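Long-range contacts in TIR protein (Paracoccus denitrificans PD1222, PDB 3H16), which is a bacterial protein with a TIR domain, a flavodoxin-like alpha/beta fold built round a parallel five-stranded sheet and seen here as a two-chain assembly: residues 23-28 and 78-83; 109-114 and 131-136. One frame throughout, in Å; residues are numbered along the deposited sequence.

Overall arrangement
From the N terminus the chain first lays down strand 21-28, which takes the second place across the parallel sheet, then runs through helix 32-45, strand 50-57, outermost on its side within this chain, and helix 63-73 before strand 74-81 returns beside it; interaction 1 (23-28 with 78-83) closes that 49-residue loop. Interaction 2 (109-114 with 131-136) opens only afterwards and closes a shorter, largely helical loop, so the two follow in series and neither nest nor cross. Their centres lie 9 Å apart. Strands 74-81 and 109-113 are direct neighbours, and probable backbone hydrogen bonds from V79 to L110 and from L81 to I112 join the contacts into one sheet of order 2-1-3-4-5.

Interaction 1. Residues 23-28 and 78-83; sequences IFISHA and IVVLST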
ATOM      1  N   ILE B  23     -15.075  -9.036  -4.673  1.00 24.59           N
ATOM      2  CA  ILE B  23     -14.023  -9.785  -4.017  1.00 24.53           C
ATOM      3  C   ILE B  23     -14.315 -11.249  -3.771  1.00 24.97           C
ATOM      4  O   ILE B  23     -15.420 -11.612  -3.347  1.00 25.37           O
ATOM      5  CB  ILE B  23     -13.743  -9.174  -2.628  1.00 28.83           C
ATOM      6  CG1 ILE B  23     -13.355  -7.701  -2.771  1.00 31.06           C
ATOM      7  CG2 ILE B  23     -12.668  -9.974  -1.901  1.00 30.91           C
ATOM      8  CD1 ILE B  23     -13.107  -7.009  -1.461  1.00 32.44           C
ATOM      9  N   PHE B  24     -13.320 -12.093  -4.030  1.00 24.65           N
ATOM     10  CA  PHE B  24     -13.449 -13.514  -3.725  1.00 24.20           C
ATOM     11  C   PHE B  24     -12.376 -13.740  -2.669  1.00 23.38           C
ATOM     12  O   PHE B  24     -11.328 -13.107  -2.725  1.00 23.36           O
ATOM     13  CB  PHE B  24     -13.209 -14.399  -4.951  1.00 24.56           C
ATOM     14  CG  PHE B  24     -11.789 -14.437  -5.425  1.00 24.68           C
ATOM     15  CD1 PHE B  24     -11.338 -13.537  -6.381  1.00 25.34           C
ATOM     16  CD2 PHE B  24     -10.926 -15.435  -4.988  1.00 26.79           C
ATOM     17  CE1 PHE B  24     -10.052 -13.637  -6.913  1.00 26.42           C
ATOM     18  CE2 PHE B  24      -9.633 -15.545  -5.512  1.00 28.07           C
ATOM     19  CZ  PHE B  24      -9.195 -14.645  -6.480  1.00 26.66           C
ATOM     20  N   ILE B  25     -12.643 -14.604  -1.695  1.00 25.59           N
ATOM     21  CA  ILE B  25     -11.679 -14.866  -0.619  1.00 26.94           C
ATOM     22  C   ILE B  25     -11.074 -16.277  -0.611  1.00 27.31           C
ATOM     23  O   ILE B  25     -11.701 -17.224  -0.124  1.00 29.14           O
ATOM     24  CB  ILE B  25     -12.317 -14.639   0.766  1.00 25.30           C
ATOM     25  CG1 ILE B  25     -13.011 -13.285   0.813  1.00 25.39           C
ATOM     26  CG2 ILE B  25     -11.250 -14.710   1.842  1.00 22.51           C
ATOM     27  CD1 ILE B  25     -13.671 -12.986   2.139  1.00 30.35           C
ATOM     28  N   SER B  26      -9.861 -16.410  -1.145  1.00 28.27           N
ATOM     29  CA  SER B  26      -9.160 -17.696  -1.173  1.00 29.35           C
ATOM     30  C   SER B  26      -8.723 -18.014   0.263  1.00 29.30           C
ATOM     31  O   SER B  26      -8.179 -17.151   0.961  1.00 30.05           O
ATOM     32  CB  SER B  26      -7.935 -17.607  -2.083  1.00 32.31           C
ATOM     33  OG  SER B  26      -7.267 -18.852  -2.170  1.00 37.00           O
ATOM     34  N   HIS B  27      -8.947 -19.247   0.703  1.00 25.77           N
ATOM     35  CA  HIS B  27      -8.606 -19.624   2.067  1.00 24.28           C
ATOM     36  C   HIS B  27      -8.612 -21.136   2.240  1.00 25.24           C
ATOM     37  O   HIS B  27      -9.235 -21.861   1.454  1.00 24.84           O
ATOM     38  CB  HIS B  27      -9.647 -19.050   3.026  1.00 26.11           C
ATOM     39  CG  HIS B  27     -11.017 -19.635   2.837  1.00 27.49           C
ATOM     40  ND1 HIS B  27     -11.846 -19.270   1.798  1.00 27.18           N
ATOM     41  CD2 HIS B  27     -11.668 -20.614   3.510  1.00 26.57           C
ATOM     42  CE1 HIS B  27     -12.948 -19.997   1.841  1.00 28.36           C
ATOM     43  NE2 HIS B  27     -12.864 -20.820   2.871  1.00 28.23           N
ATOM     44  N   ALA B  28      -7.937 -21.600   3.289  1.00 25.09           N
ATOM     45  CA  ALA B  28      -7.879 -23.024   3.623  1.00 27.02           C
ATOM     46  C   ALA B  28      -9.206 -23.363   4.320  1.00 28.61           C
ATOM     47  O   ALA B  28      -9.653 -22.624   5.200  1.00 30.43           O
ATOM     48  CB  ALA B  28      -6.691 -23.292   4.561  1.00 24.26           C
ATOM     49  N   ILE B  78      -8.741 -11.952  -2.369  1.00 26.50           N
ATOM     50  CA  ILE B  78      -8.064 -11.887  -1.074  1.00 27.96           C
ATOM     51  C   ILE B  78      -7.601 -13.305  -0.779  1.00 26.98           C
ATOM     52  O   ILE B  78      -8.299 -14.273  -1.100  1.00 26.87           O
ATOM     53  CB  ILE B  78      -9.039 -11.479   0.087  1.00 29.58           C
ATOM     54  CG1 ILE B  78      -9.399 -10.002   0.012  1.00 29.71           C
ATOM     55  CG2 ILE B  78      -8.404 -11.765   1.442  1.00 29.53           C
ATOM     56  CD1 ILE B  78     -10.443  -9.611   1.047  1.00 32.70           C
ATOM     57  N   VAL B  79      -6.420 -13.444  -0.195  1.00 26.28           N
ATOM     58  CA  VAL B  79      -5.956 -14.767   0.173  1.00 24.67           C
ATOM     59  C   VAL B  79      -5.575 -14.706   1.653  1.00 23.64           C
ATOM     60  O   VAL B  79      -4.794 -13.849   2.073  1.00 25.31           O
ATOM     61  CB  VAL B  79      -4.758 -15.239  -0.706  1.00 23.23           C
ATOM     62  CG1 VAL B  79      -3.530 -14.388  -0.456  1.00 26.28           C
ATOM     63  CG2 VAL B  79      -4.449 -16.684  -0.414  1.00 20.74           C
ATOM     64  N   VAL B  80      -6.179 -15.576   2.455  1.00 23.40           N
ATOM     65  CA  VAL B  80      -5.876 -15.603   3.881  1.00 23.55           C
ATOM     66  C   VAL B  80      -4.624 -16.440   4.100  1.00 26.64           C
ATOM     67  O   VAL B  80      -4.633 -17.659   3.889  1.00 26.67           O
ATOM     68  CB  VAL B  80      -7.031 -16.203   4.699  1.00 20.78           C
ATOM     69  CG1 VAL B  80      -6.648 -16.275   6.174  1.00 17.28           C
ATOM     70  CG2 VAL B  80      -8.269 -15.352   4.526  1.00 16.08           C
ATOM     71  N   LEU B  81      -3.539 -15.779   4.497  1.00 27.98           N
ATOM     72  CA  LEU B  81      -2.291 -16.488   4.739  1.00 29.04           C
ATOM     73  C   LEU B  81      -2.168 -16.879   6.204  1.00 28.02           C
ATOM     74  O   LEU B  81      -1.819 -16.064   7.048  1.00 28.10           O
ATOM     75  CB  LEU B  81      -1.089 -15.634   4.317  1.00 29.45           C
ATOM     76  CG  LEU B  81      -0.971 -15.278   2.830  1.00 31.02           C
ATOM     77  CD1 LEU B  81       0.347 -14.565   2.588  1.00 30.99           C
ATOM     78  CD2 LEU B  81      -1.034 -16.537   1.979  1.00 29.68           C
ATOM     79  N   SER B  82      -2.466 -18.138   6.499  1.00 28.23           N
ATOM     80  CA  SER B  82      -2.379 -18.650   7.863  1.00 28.50           C
ATOM     81  C   SER B  82      -1.637 -19.984   7.877  1.00 29.77           C
ATOM     82  O   SER B  82      -1.330 -20.558   6.826  1.00 30.55           O
ATOM     83  CB  SER B  82      -3.774 -18.879   8.419  1.00 27.22           C
ATOM     84  OG  SER B  82      -4.371 -19.974   7.744  1.00 26.81           O
ATOM     85  N   THR B  83      -1.368 -20.484   9.076  1.00 29.96           N
ATOM     86  CA  THR B  83      -0.690 -21.761   9.227  1.00 28.86           C
ATOM     87  C   THR B  83      -1.430 -22.834   8.440  1.00 28.68           C
ATOM     88  O   THR B  83      -0.798 -23.661   7.783  1.00 28.59           O
ATOM     89  CB  THR B  83      -0.638 -22.187  10.695  1.00 28.23           C
ATOM     90  OG1 THR B  83       0.099 -21.215  11.438  1.00 31.58           O
ATOM     91  CG2 THR B  83       0.035 -23.545  10.840  1.00 27.54           C
TER
HETATM   92  O   HOH W   1      -6.551 -19.680   4.979  1.00 32.18           O
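I78 meets four successive residues of strand 23-28, F24 and S26 through its backbone, I23 and I25 through its side chain. Its N donates to F24 O at 2.9 Å, its O receives S26 N, and V80 N donates to S26 O at 3.0 Å, a parallel pairing in which I25 faces I78 and S26 faces V79. The short strand axes run 24° apart. Along the I78 side chain, CB lies 4.0 Å from F24 O, CG2 rests 4.1 Å from I25 CG2, CG1 lies 3.8 Å from I23 CG2, and CD1 ends 3.7 Å from the same methyl. With CG2 anti to the backbone N and CG1 beside it (chi1 -73°), the branches part, one alongside I25, the other reaching back to I23. I25 CG2 also touches V80 CG2, and helix 32-45 covers this face through V36 on I25 and F35 on V80. On the other face, V79 CG2 packs 4.0 Å from S26 OG. H27 folds back on its own strand: chi1 of 65° swings the imidazole over so that ND1 donates to I25 O at 2.8 Å, with the acceptor in the ring plane, which limits rotation of the ring. Where the strands part, a water accepts from A28 N and donates to V80 O. Beyond it S82 is at the N-cap of helix 83-86, its OG weakly bonded to F85 N and hydrogen-bonded to D31. All touching residues are buried, as expected for two adjacent inner strands, first and third in chain order, of the flavodoxin-like TIR fold.

Interaction 2. Residues 109-114 and 131-136; sequences ILPIWH and KLAFNT
P111 to H114 and A133 to T136 run parallel, F134 N donating to P111 O at 3.2 Å, W113 N to F134 O at 2.8 Å and T136 N to W113 O, so that I112 pairs with F134 and W113 with N135. The short strand 134-135 thereby forms the last strand of the TIR-domain sheet within this chain. On one face the I112 and F134 side chains cross obliquely, I112 CG1 meeting F134 CB, while L110 CD1 comes to the edge of the F134 ring, 4.3 Å from CE2; helix 141-153 and F124 of the second subunit also meet this group. A133 CB, directed at the neighbouring strand, presses 3.4 Å from P111 CG and lies 3.8 Å from W113 NE1. N135 OD1 approaches W113 CB, but its hydrogen bond goes to S137 N. At the C-terminal end I112 CG2 packs 3.7 Å from T136 CG2, the two side chains at about a right angle. The F35 ring stacks on that of H114, whose CG is anti to its own N (chi1 -173°), carrying the imidazole out to T136. There H114 ND1 and T136 OG1 share a nearly straight 2.8 Å hydrogen bond, with OG1 in the ring plane.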
ATOM      1  N   ILE B 109      -4.592  -9.545  -6.179  1.00 42.05           N
ATOM      2  CA  ILE B 109      -4.693 -10.482  -5.074  1.00 39.07           C
ATOM      3  C   ILE B 109      -4.066  -9.867  -3.829  1.00 35.07           C
ATOM      4  O   ILE B 109      -2.852  -9.662  -3.749  1.00 30.37           O
ATOM      5  CB  ILE B 109      -4.007 -11.819  -5.398  1.00 42.58           C
ATOM      6  CG1 ILE B 109      -4.734 -12.489  -6.562  1.00 49.07           C
ATOM      7  CG2 ILE B 109      -4.040 -12.732  -4.182  1.00 48.66           C
ATOM      8  CD1 ILE B 109      -4.169 -13.835  -6.934  1.00 51.83           C
ATOM      9  N   LEU B 110      -4.923  -9.562  -2.862  1.00 30.63           N
ATOM     10  CA  LEU B 110      -4.500  -8.957  -1.618  1.00 25.34           C
ATOM     11  C   LEU B 110      -4.380 -10.018  -0.552  1.00 24.04           C
ATOM     12  O   LEU B 110      -5.342 -10.730  -0.249  1.00 25.81           O
ATOM     13  CB  LEU B 110      -5.509  -7.891  -1.195  1.00 27.44           C
ATOM     14  CG  LEU B 110      -5.794  -6.836  -2.274  1.00 28.46           C
ATOM     15  CD1 LEU B 110      -6.784  -5.827  -1.752  1.00 31.40           C
ATOM     16  CD2 LEU B 110      -4.499  -6.135  -2.669  1.00 28.68           C
ATOM     17  N   PRO B 111      -3.179 -10.166   0.014  1.00 23.53           N
ATOM     18  CA  PRO B 111      -2.963 -11.166   1.062  1.00 23.52           C
ATOM     19  C   PRO B 111      -3.238 -10.587   2.447  1.00 23.74           C
ATOM     20  O   PRO B 111      -3.061  -9.388   2.679  1.00 23.49           O
ATOM     21  CB  PRO B 111      -1.490 -11.536   0.881  1.00 23.30           C
ATOM     22  CG  PRO B 111      -0.884 -10.222   0.515  1.00 21.92           C
ATOM     23  CD  PRO B 111      -1.895  -9.628  -0.476  1.00 20.66           C
ATOM     24  N   ILE B 112      -3.674 -11.437   3.365  1.00 25.05           N
ATOM     25  CA  ILE B 112      -3.940 -11.005   4.728  1.00 24.61           C
ATOM     26  C   ILE B 112      -3.291 -12.025   5.651  1.00 24.13           C
ATOM     27  O   ILE B 112      -3.731 -13.176   5.702  1.00 24.06           O
ATOM     28  CB  ILE B 112      -5.449 -10.970   5.039  1.00 25.99           C
ATOM     29  CG1 ILE B 112      -6.155  -9.972   4.125  1.00 26.04           C
ATOM     30  CG2 ILE B 112      -5.670 -10.594   6.488  1.00 24.09           C
ATOM     31  CD1 ILE B 112      -7.640  -9.819   4.437  1.00 30.58           C
ATOM     32  N   TRP B 113      -2.239 -11.608   6.358  1.00 23.57           N
ATOM     33  CA  TRP B 113      -1.541 -12.485   7.292  1.00 22.20           C
ATOM     34  C   TRP B 113      -2.451 -12.671   8.486  1.00 21.57           C
ATOM     35  O   TRP B 113      -3.017 -11.708   8.992  1.00 22.80           O
ATOM     36  CB  TRP B 113      -0.218 -11.857   7.735  1.00 22.45           C
ATOM     37  CG  TRP B 113       0.825 -11.820   6.655  1.00 21.62           C
ATOM     38  CD1 TRP B 113       0.610 -11.827   5.305  1.00 23.55           C
ATOM     39  CD2 TRP B 113       2.243 -11.719   6.834  1.00 20.82           C
ATOM     40  NE1 TRP B 113       1.806 -11.733   4.634  1.00 22.75           N
ATOM     41  CE2 TRP B 113       2.824 -11.664   5.547  1.00 21.30           C
ATOM     42  CE3 TRP B 113       3.080 -11.659   7.958  1.00 22.15           C
ATOM     43  CZ2 TRP B 113       4.201 -11.554   5.351  1.00 21.99           C
ATOM     44  CZ3 TRP B 113       4.455 -11.546   7.764  1.00 20.95           C
ATOM     45  CH2 TRP B 113       4.999 -11.495   6.469  1.00 24.27           C
ATOM     46  N   HIS B 114      -2.592 -13.912   8.935  1.00 23.04           N
ATOM     47  CA  HIS B 114      -3.461 -14.217  10.057  1.00 24.94           C
ATOM     48  C   HIS B 114      -2.848 -15.211  11.056  1.00 26.53           C
ATOM     49  O   HIS B 114      -2.660 -16.400  10.757  1.00 26.41           O
ATOM     50  CB  HIS B 114      -4.791 -14.755   9.527  1.00 23.01           C
ATOM     51  CG  HIS B 114      -5.825 -14.938  10.585  1.00 23.87           C
ATOM     52  ND1 HIS B 114      -6.179 -13.931  11.458  1.00 23.00           N
ATOM     53  CD2 HIS B 114      -6.570 -16.016  10.929  1.00 23.93           C
ATOM     54  CE1 HIS B 114      -7.093 -14.382  12.297  1.00 24.63           C
ATOM     55  NE2 HIS B 114      -7.347 -15.645  11.999  1.00 25.11           N
ATOM     56  N   LYS B 131       6.634  -9.221   0.824  1.00 30.53           N
ATOM     57  CA  LYS B 131       5.609  -8.437   0.145  1.00 30.26           C
ATOM     58  C   LYS B 131       4.716  -7.794   1.210  1.00 26.16           C
ATOM     59  O   LYS B 131       4.130  -8.486   2.027  1.00 22.10           O
ATOM     60  CB  LYS B 131       4.789  -9.349  -0.773  1.00 34.64           C
ATOM     61  CG  LYS B 131       3.768  -8.631  -1.640  1.00 44.95           C
ATOM     62  CD  LYS B 131       3.022  -9.616  -2.536  1.00 50.97           C
ATOM     63  CE  LYS B 131       2.079  -8.904  -3.498  1.00 52.92           C
ATOM     64  NZ  LYS B 131       1.079  -8.074  -2.782  1.00 52.74           N
ATOM     65  N   LEU B 132       4.627  -6.470   1.215  1.00 24.58           N
ATOM     66  CA  LEU B 132       3.806  -5.808   2.211  1.00 25.04           C
ATOM     67  C   LEU B 132       2.361  -6.278   2.077  1.00 26.11           C
ATOM     68  O   LEU B 132       1.826  -6.395   0.965  1.00 28.28           O
ATOM     69  CB  LEU B 132       3.909  -4.289   2.065  1.00 25.63           C
ATOM     70  CG  LEU B 132       5.308  -3.676   2.282  1.00 27.90           C
ATOM     71  CD1 LEU B 132       5.151  -2.180   2.443  1.00 28.34           C
ATOM     72  CD2 LEU B 132       5.999  -4.251   3.514  1.00 27.47           C
ATOM     73  N   ALA B 133       1.729  -6.563   3.210  1.00 22.52           N
ATOM     74  CA  ALA B 133       0.364  -7.045   3.183  1.00 21.67           C
ATOM     75  C   ALA B 133      -0.470  -6.569   4.364  1.00 21.56           C
ATOM     76  O   ALA B 133       0.009  -5.836   5.215  1.00 22.55           O
ATOM     77  CB  ALA B 133       0.380  -8.551   3.143  1.00 20.81           C
ATOM     78  N   PHE B 134      -1.737  -6.970   4.397  1.00 23.03           N
ATOM     79  CA  PHE B 134      -2.610  -6.625   5.507  1.00 24.31           C
ATOM     80  C   PHE B 134      -2.329  -7.697   6.547  1.00 25.70           C
ATOM     81  O   PHE B 134      -2.066  -8.856   6.203  1.00 26.21           O
ATOM     82  CB  PHE B 134      -4.072  -6.639   5.072  1.00 25.35           C
ATOM     83  CG  PHE B 134      -4.428  -5.498   4.186  1.00 29.49           C
ATOM     84  CD1 PHE B 134      -4.334  -4.194   4.655  1.00 28.97           C
ATOM     85  CD2 PHE B 134      -4.767  -5.708   2.858  1.00 31.22           C
ATOM     86  CE1 PHE B 134      -4.561  -3.117   3.813  1.00 31.92           C
ATOM     87  CE2 PHE B 134      -4.999  -4.634   2.000  1.00 33.51           C
ATOM     88  CZ  PHE B 134      -4.893  -3.336   2.478  1.00 34.81           C
ATOM     89  N   ASN B 135      -2.382  -7.299   7.812  1.00 26.61           N
ATOM     90  CA  ASN B 135      -2.067  -8.176   8.933  1.00 26.82           C
ATOM     91  C   ASN B 135      -3.119  -8.025  10.055  1.00 26.43           C
ATOM     92  O   ASN B 135      -3.239  -6.949  10.646  1.00 27.78           O
ATOM     93  CB  ASN B 135      -0.684  -7.761   9.448  1.00 25.30           C
ATOM     94  CG  ASN B 135      -0.017  -8.823  10.277  1.00 26.89           C
ATOM     95  OD1 ASN B 135      -0.680  -9.727  10.799  1.00 27.29           O
ATOM     96  ND2 ASN B 135       1.308  -8.717  10.420  1.00 23.15           N
ATOM     97  N   THR B 136      -3.866  -9.084  10.367  1.00 24.20           N
ATOM     98  CA  THR B 136      -4.873  -8.976  11.425  1.00 23.71           C
ATOM     99  C   THR B 136      -4.224  -8.810  12.804  1.00 24.20           C
ATOM    100  O   THR B 136      -4.908  -8.635  13.813  1.00 22.63           O
ATOM    101  CB  THR B 136      -5.803 -10.204  11.479  1.00 21.45           C
ATOM    102  OG1 THR B 136      -5.066 -11.350  11.916  1.00 22.96           O
ATOM    103  CG2 THR B 136      -6.393 -10.484  10.115  1.00 21.33           C
TER